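Local atomic coordinates of cytochrome P450 (Picrophilus torridus, PDB entry 2RFB), a protein that binds heme and probably acts as a cytochrome P450 monooxygenase, inserting one oxygen atom of molecular oxygen into an organic substrate. Residues 3-7 / 15-19; 21-25 / 257-261; 109-113 / 157-161. All blocks are in the same frame, centred on the assembly; numbering follows the deposited sequence.

Interaction 1: 3-7 / 15-19; sequences LNDPV and VYKYS
Lys17 runs alongside residues 3-5, meeting Leu3, Asn4 and Asp5 in turn. Its CB lies 4.3 Å from Asn4 O; CG comes closer, 3.4 Å from the same Asn4 O, and also rests 4.3 Å from Leu3 CB. At CD the chain turns from the Asn4 carbonyl to the Asp5 carboxylate, and a bend there (chi3 -90°) carries CE and NZ to Asp5 OD1. The two side chains cross at a slant in a salt bridge, but CE and NZ both crowd OD1 in the model, so its detail is doubtful. Beside this, Leu3 CD1 sits 3.2 Å from Tyr16 O. The Tyr16 ring takes its neighbours near its own plane: the carbonyl oxygens of Asn4 and Asp5 lie at its edge, as does Val7 CG2, 4.2 Å from Tyr16 CE1. Pro6 CB packs 4.3 Å from Val15 CG2. The contact thus joins the lead-in to strand 7-9 to the end of strand 12-15, its partner in a small mixed sheet, and to Lys17, the N-cap of helix 18-26. With no backbone hydrogen bond across it, side-chain packing and carbonyl oxygens against carbon carry the contact, the Lys17-Asp5 pair being a probable addition of uncertain geometry.

Interaction 2: 21-25 / 257-261; sequences VKHVL and VIVYL
Val21 lays its CG1 against Val259 CG1, 3.5 Å away, the two side chains meeting at a slant. The same Val21 CG1 also reaches Leu261 CD2 at 3.9 Å, here crossing at about a right angle, while the other branch turns to the backbone: Val21 CG2 stands 3.7 Å from Tyr260 O. With CG1 anti to the backbone N (chi1 172°) and CG2 beside that N, one valine thus serves the strand as well as the N-cap and first residue of helix 261-264. One helical turn on, Val24 comes tip to tip with Val259, its CG1 lying 3.6 Å from Val259 CG2. Val24 and Val257 instead slide past each other in opposite directions, and both methyls of Val24 lie 4.1 Å from Val257 CG1. Val259 is therefore shared, CG1 toward Val21 and CG2 toward Val24. This is a helix packed on a sheet: the axis of helix 21-25 passes 9.2 Å from that of strand 257-259, their directions 125° apart. Strand 256-259 is an outer member of the mixed sheet that also holds 7-9 and 12-15, consistent with the β1 sheet of the P450 fold, and helix 18-26, following directly on 12-15, probably corresponds to helix B. Val15 of the middle strand also packs on Val21 and Val259, and Phe31 covers Val24 and Val257. The side chains that meet are all aliphatic, and no hydrogen bond links the two segments. Toward the heme, Leu25 swings its CD1 across Leu261 at about a right angle, 4.1 Å from Leu261 CD2. Leu261 itself touches the porphyrin, and Leu25 rests on Arg238, a heme-binding residue.

Interaction 3: 109-113 / 157-161; sequences KILGI and HGIIN
Ile110 and Ile159 lie side by side and point the same way, with Ile110 CG2 3.9 Å from Ile159 CG1. On the other flank Ile113 and Ile160 meet obliquely, their CD1 atoms 3.6 Å apart. Ile160 CG1 is held anti to the carbonyl carbon (chi1 -69°), which folds the chain back over the Leu111 carbonyl: CD1 ends 3.4 Å from Leu111 O and 3.9 Å from Leu111 CB. Leu111 CD2 lies 4.3 Å from Ile159 CB, and the side chain also packs on Ile182, Leu185 and Ile186 of helix 175-206, by length and position probably the long central helix of P450s. Between these aliphatic groups the end of helix 101-111 meets the start of helix 159-164, an arrangement consistent with the E and H helices of the family. Carbonyls and N-H groups left without partners within their own helix ends are paired here. Ile159 N donates to Ile110 O at 3.0 Å, and Ile160 N to Leu111 O at 2.8 Å; the bonds are nearly straight, 163° and 161° at the hydrogen, and both lie in the carbonyl plane. Gly112, with positive phi, is the C-prime residue of a Schellman motif closing the first helix, and its N bonds weakly to Lys109 O. Gly158, the N-cap of the second, has its CA 3.3 Å from Ile110 O, so the two backbones come together with no side chain intervening there. Phe121 covers Leu111 and Ile113, and Ile151 and Phe152 of helix 136-153 pack on Ile160.

Interactions 1 and 2 are neighbours, their centres 8 Å apart, and share helix 18-26. Val15 joins them: its N lies 2.8 Å from Ile258 O and its O 2.9 Å from Tyr260 N, probable hydrogen bonds of the parallel strand pair, while Tyr16 and Tyr260 bring their rings together. Interaction 3 lies on the opposite side of the chain's centre, its centre 40 Å from that of interaction 1 and 33 Å from that of interaction 2. Leu261 belongs to the heme pocket, its side chain about 4 Å from the heme; that of Ile110 in interaction 3 stays about 7 Å from it, not in contact. Along the chain, 109-113 / 157-161 is nested in the loop closed by interaction 2.

Interaction 1: 3-7 / 15-19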
# COMPACT_ATOMS: atom_id res chain seq x y z
N LEU A 3 -7.04 -1.34 -24.42
CA LEU A 3 -5.61 -1.29 -23.98
C LEU A 3 -4.63 -1.89 -25.01
O LEU A 3 -5.05 -2.57 -25.98
CB LEU A 3 -5.43 -1.97 -22.63
CG LEU A 3 -6.34 -1.54 -21.46
CD1 LEU A 3 -5.88 -2.31 -20.28
CD2 LEU A 3 -6.38 -0.02 -21.15
N ASN A 4 -3.34 -1.60 -24.79
CA ASN A 4 -2.27 -1.99 -25.71
C ASN A 4 -1.59 -3.34 -25.37
O ASN A 4 -1.46 -3.74 -24.21
CB ASN A 4 -1.21 -0.86 -25.79
CG ASN A 4 -1.68 0.38 -26.62
OD1 ASN A 4 -2.10 0.27 -27.79
ND2 ASN A 4 -1.57 1.57 -26.01
N ASP A 5 -1.16 -4.04 -26.40
CA ASP A 5 -0.22 -5.14 -26.25
C ASP A 5 1.15 -4.54 -25.74
O ASP A 5 1.33 -3.32 -25.79
CB ASP A 5 -0.16 -5.90 -27.59
CG ASP A 5 -1.58 -6.41 -28.03
OD1 ASP A 5 -2.51 -6.45 -27.19
OD2 ASP A 5 -1.78 -6.79 -29.22
N PRO A 6 2.08 -5.38 -25.21
CA PRO A 6 3.31 -4.89 -24.56
C PRO A 6 4.20 -4.11 -25.49
O PRO A 6 4.44 -4.54 -26.59
CB PRO A 6 4.03 -6.19 -24.19
CG PRO A 6 2.94 -7.16 -24.01
CD PRO A 6 2.03 -6.85 -25.17
N VAL A 7 4.67 -2.96 -25.06
CA VAL A 7 5.63 -2.22 -25.85
C VAL A 7 6.98 -2.05 -25.14
O VAL A 7 7.06 -1.99 -23.89
CB VAL A 7 5.09 -0.85 -26.31
CG1 VAL A 7 3.83 -1.01 -27.16
CG2 VAL A 7 4.87 0.09 -25.12
N VAL A 15 3.54 -3.23 -19.86
CA VAL A 15 2.47 -4.24 -19.92
C VAL A 15 1.23 -3.68 -19.33
O VAL A 15 1.21 -3.25 -18.16
CB VAL A 15 2.89 -5.52 -19.19
CG1 VAL A 15 1.76 -6.57 -19.16
CG2 VAL A 15 4.14 -6.12 -19.88
N TYR A 16 0.18 -3.66 -20.14
CA TYR A 16 -1.02 -2.88 -19.84
C TYR A 16 -2.30 -3.68 -19.69
O TYR A 16 -3.15 -3.29 -18.90
CB TYR A 16 -1.28 -1.90 -20.98
CG TYR A 16 -0.21 -0.90 -21.20
CD1 TYR A 16 0.66 -1.02 -22.28
CD2 TYR A 16 -0.06 0.19 -20.32
CE1 TYR A 16 1.64 -0.09 -22.49
CE2 TYR A 16 0.93 1.14 -20.53
CZ TYR A 16 1.78 0.98 -21.60
OH TYR A 16 2.78 1.90 -21.86
N LYS A 17 -2.47 -4.72 -20.49
CA LYS A 17 -3.68 -5.51 -20.52
C LYS A 17 -3.76 -6.32 -19.28
O LYS A 17 -2.74 -6.81 -18.80
CB LYS A 17 -3.65 -6.49 -21.68
CG LYS A 17 -3.84 -5.91 -23.06
CD LYS A 17 -3.98 -7.05 -24.05
CE LYS A 17 -2.66 -7.55 -24.67
NZ LYS A 17 -2.95 -8.44 -25.88
N TYR A 18 -4.97 -6.47 -18.76
CA TYR A 18 -5.21 -7.22 -17.53
C TYR A 18 -4.67 -8.65 -17.61
O TYR A 18 -3.95 -9.05 -16.72
CB TYR A 18 -6.69 -7.20 -17.18
CG TYR A 18 -7.10 -7.90 -15.89
CD1 TYR A 18 -7.59 -7.17 -14.82
CD2 TYR A 18 -7.08 -9.30 -15.78
CE1 TYR A 18 -7.99 -7.80 -13.64
CE2 TYR A 18 -7.49 -9.95 -14.62
CZ TYR A 18 -7.96 -9.20 -13.55
OH TYR A 18 -8.35 -9.86 -12.37
N SER A 19 -4.98 -9.41 -18.65
CA SER A 19 -4.42 -10.75 -18.68
C SER A 19 -2.92 -10.78 -18.74
O SER A 19 -2.34 -11.74 -18.25
CB SER A 19 -5.00 -11.61 -19.80
OG SER A 19 -5.11 -10.81 -20.94

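Interaction 2: 21-25 / 257-261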
# COMPACT_ATOMS: atom_id res chain seq x y z
N VAL A 21 -0.81 -8.34 -17.42
CA VAL A 21 -0.33 -7.94 -16.10
C VAL A 21 -0.37 -9.16 -15.18
O VAL A 21 0.63 -9.53 -14.57
CB VAL A 21 -1.11 -6.72 -15.51
CG1 VAL A 21 -0.70 -6.46 -14.05
CG2 VAL A 21 -0.85 -5.43 -16.35
N LYS A 22 -1.51 -9.85 -15.16
CA LYS A 22 -1.70 -11.08 -14.37
C LYS A 22 -0.75 -12.22 -14.72
O LYS A 22 -0.24 -12.90 -13.81
CB LYS A 22 -3.11 -11.57 -14.54
CG LYS A 22 -3.50 -12.62 -13.59
CD LYS A 22 -4.99 -12.74 -13.69
CE LYS A 22 -5.47 -13.86 -12.92
NZ LYS A 22 -6.63 -14.40 -13.69
N HIS A 23 -0.53 -12.45 -16.03
CA HIS A 23 0.41 -13.46 -16.47
C HIS A 23 1.78 -13.12 -15.85
O HIS A 23 2.43 -13.94 -15.21
CB HIS A 23 0.51 -13.46 -17.99
CG HIS A 23 1.57 -14.38 -18.51
ND1 HIS A 23 2.76 -13.93 -19.03
CD2 HIS A 23 1.64 -15.74 -18.54
CE1 HIS A 23 3.51 -14.96 -19.39
NE2 HIS A 23 2.85 -16.07 -19.11
N VAL A 24 2.21 -11.88 -16.03
CA VAL A 24 3.52 -11.50 -15.50
C VAL A 24 3.55 -11.74 -13.98
O VAL A 24 4.39 -12.47 -13.49
CB VAL A 24 3.90 -10.02 -15.88
CG1 VAL A 24 4.98 -9.48 -14.95
CG2 VAL A 24 4.29 -9.95 -17.35
N LEU A 25 2.65 -11.14 -13.22
CA LEU A 25 2.71 -11.28 -11.74
C LEU A 25 2.52 -12.71 -11.27
O LEU A 25 3.07 -13.09 -10.27
CB LEU A 25 1.70 -10.34 -11.03
CG LEU A 25 1.90 -8.87 -11.32
CD1 LEU A 25 0.78 -8.01 -10.75
CD2 LEU A 25 3.22 -8.51 -10.67
N VAL A 257 10.52 -5.43 -16.94
CA VAL A 257 9.13 -5.58 -17.31
C VAL A 257 8.30 -4.75 -16.37
O VAL A 257 8.23 -5.03 -15.17
CB VAL A 257 8.70 -7.02 -17.18
CG1 VAL A 257 7.24 -7.13 -17.45
CG2 VAL A 257 9.44 -7.86 -18.21
N ILE A 258 7.68 -3.70 -16.90
CA ILE A 258 6.86 -2.84 -16.05
C ILE A 258 5.37 -3.11 -16.33
O ILE A 258 4.91 -3.09 -17.47
CB ILE A 258 7.14 -1.34 -16.27
CG1 ILE A 258 8.64 -1.00 -16.29
CG2 ILE A 258 6.37 -0.51 -15.21
CD1 ILE A 258 8.97 0.56 -16.37
N VAL A 259 4.62 -3.26 -15.27
CA VAL A 259 3.30 -3.78 -15.28
C VAL A 259 2.38 -2.67 -14.70
O VAL A 259 2.67 -2.11 -13.61
CB VAL A 259 3.40 -5.06 -14.45
CG1 VAL A 259 2.48 -5.10 -13.34
CG2 VAL A 259 3.41 -6.32 -15.34
N TYR A 260 1.33 -2.30 -15.46
CA TYR A 260 0.49 -1.17 -15.12
C TYR A 260 -0.84 -1.59 -14.55
O TYR A 260 -1.71 -1.96 -15.29
CB TYR A 260 0.29 -0.27 -16.32
CG TYR A 260 1.56 0.44 -16.75
CD1 TYR A 260 2.58 -0.25 -17.36
CD2 TYR A 260 1.73 1.81 -16.54
CE1 TYR A 260 3.73 0.39 -17.76
CE2 TYR A 260 2.91 2.48 -16.94
CZ TYR A 260 3.89 1.77 -17.53
OH TYR A 260 5.04 2.39 -17.95
N LEU A 261 -0.99 -1.44 -13.24
CA LEU A 261 -2.15 -1.96 -12.49
C LEU A 261 -3.38 -1.11 -12.75
O LEU A 261 -4.49 -1.63 -12.91
CB LEU A 261 -1.88 -1.93 -10.96
CG LEU A 261 -0.59 -2.62 -10.50
CD1 LEU A 261 -0.46 -2.50 -8.97
CD2 LEU A 261 -0.46 -4.12 -10.97

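Interaction 3: 109-113 / 157-161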
# COMPACT_ATOMS: atom_id res chain seq x y z
N LYS A 109 0.86 0.50 16.31
CA LYS A 109 0.22 -0.38 17.29
C LYS A 109 0.52 -1.83 16.97
O LYS A 109 0.90 -2.58 17.84
CB LYS A 109 -1.30 -0.18 17.36
CG LYS A 109 -2.03 -1.28 18.15
CD LYS A 109 -2.28 -0.98 19.63
CE LYS A 109 -3.02 -2.20 20.21
NZ LYS A 109 -3.74 -2.05 21.52
N ILE A 110 0.32 -2.19 15.71
CA ILE A 110 0.63 -3.51 15.21
C ILE A 110 2.12 -3.80 15.40
O ILE A 110 2.46 -4.88 15.85
CB ILE A 110 0.17 -3.66 13.72
CG1 ILE A 110 -1.35 -3.72 13.66
CG2 ILE A 110 0.75 -4.92 13.07
CD1 ILE A 110 -1.95 -3.59 12.27
N LEU A 111 3.01 -2.85 15.11
CA LEU A 111 4.44 -3.13 15.32
C LEU A 111 4.78 -3.45 16.78
O LEU A 111 5.62 -4.29 17.07
CB LEU A 111 5.34 -2.02 14.80
CG LEU A 111 5.37 -1.79 13.28
CD1 LEU A 111 6.00 -0.42 12.89
CD2 LEU A 111 5.99 -2.96 12.56
N GLY A 112 4.10 -2.77 17.69
CA GLY A 112 4.43 -2.78 19.13
C GLY A 112 5.25 -1.57 19.58
O GLY A 112 5.92 -1.64 20.58
N ILE A 113 5.22 -0.46 18.85
CA ILE A 113 5.99 0.70 19.27
C ILE A 113 5.34 1.20 20.56
O ILE A 113 4.14 1.45 20.59
CB ILE A 113 5.99 1.83 18.20
CG1 ILE A 113 6.62 1.37 16.88
CG2 ILE A 113 6.65 3.11 18.76
CD1 ILE A 113 8.13 1.07 16.95
N HIS A 157 3.24 -8.08 22.23
CA HIS A 157 2.60 -9.11 21.39
C HIS A 157 2.72 -8.77 19.91
O HIS A 157 2.55 -9.68 19.05
CB HIS A 157 1.15 -9.47 21.81
CG HIS A 157 0.16 -8.33 21.74
ND1 HIS A 157 -0.40 -7.77 22.87
CD2 HIS A 157 -0.39 -7.69 20.69
CE1 HIS A 157 -1.24 -6.81 22.51
NE2 HIS A 157 -1.24 -6.74 21.19
N GLY A 158 3.06 -7.50 19.62
CA GLY A 158 3.19 -6.98 18.26
C GLY A 158 4.28 -7.61 17.39
O GLY A 158 4.97 -8.53 17.83
N ILE A 159 4.43 -7.10 16.16
CA ILE A 159 5.40 -7.65 15.20
C ILE A 159 6.85 -7.53 15.63
O ILE A 159 7.63 -8.45 15.41
CB ILE A 159 5.28 -7.01 13.81
CG1 ILE A 159 3.88 -7.24 13.21
CG2 ILE A 159 6.38 -7.56 12.88
CD1 ILE A 159 3.38 -8.67 13.29
N ILE A 160 7.22 -6.41 16.21
CA ILE A 160 8.59 -6.28 16.71
C ILE A 160 8.93 -7.49 17.55
O ILE A 160 9.94 -8.14 17.30
CB ILE A 160 8.84 -4.96 17.47
CG1 ILE A 160 8.79 -3.78 16.48
CG2 ILE A 160 10.20 -5.00 18.14
CD1 ILE A 160 8.48 -2.47 17.11
N ASN A 161 8.06 -7.83 18.50
CA ASN A 161 8.31 -8.98 19.37
C ASN A 161 8.37 -10.31 18.62
O ASN A 161 9.05 -11.25 19.06
CB ASN A 161 7.27 -9.09 20.49
CG ASN A 161 7.55 -10.26 21.43
OD1 ASN A 161 8.33 -10.14 22.38
ND2 ASN A 161 6.94 -11.42 21.15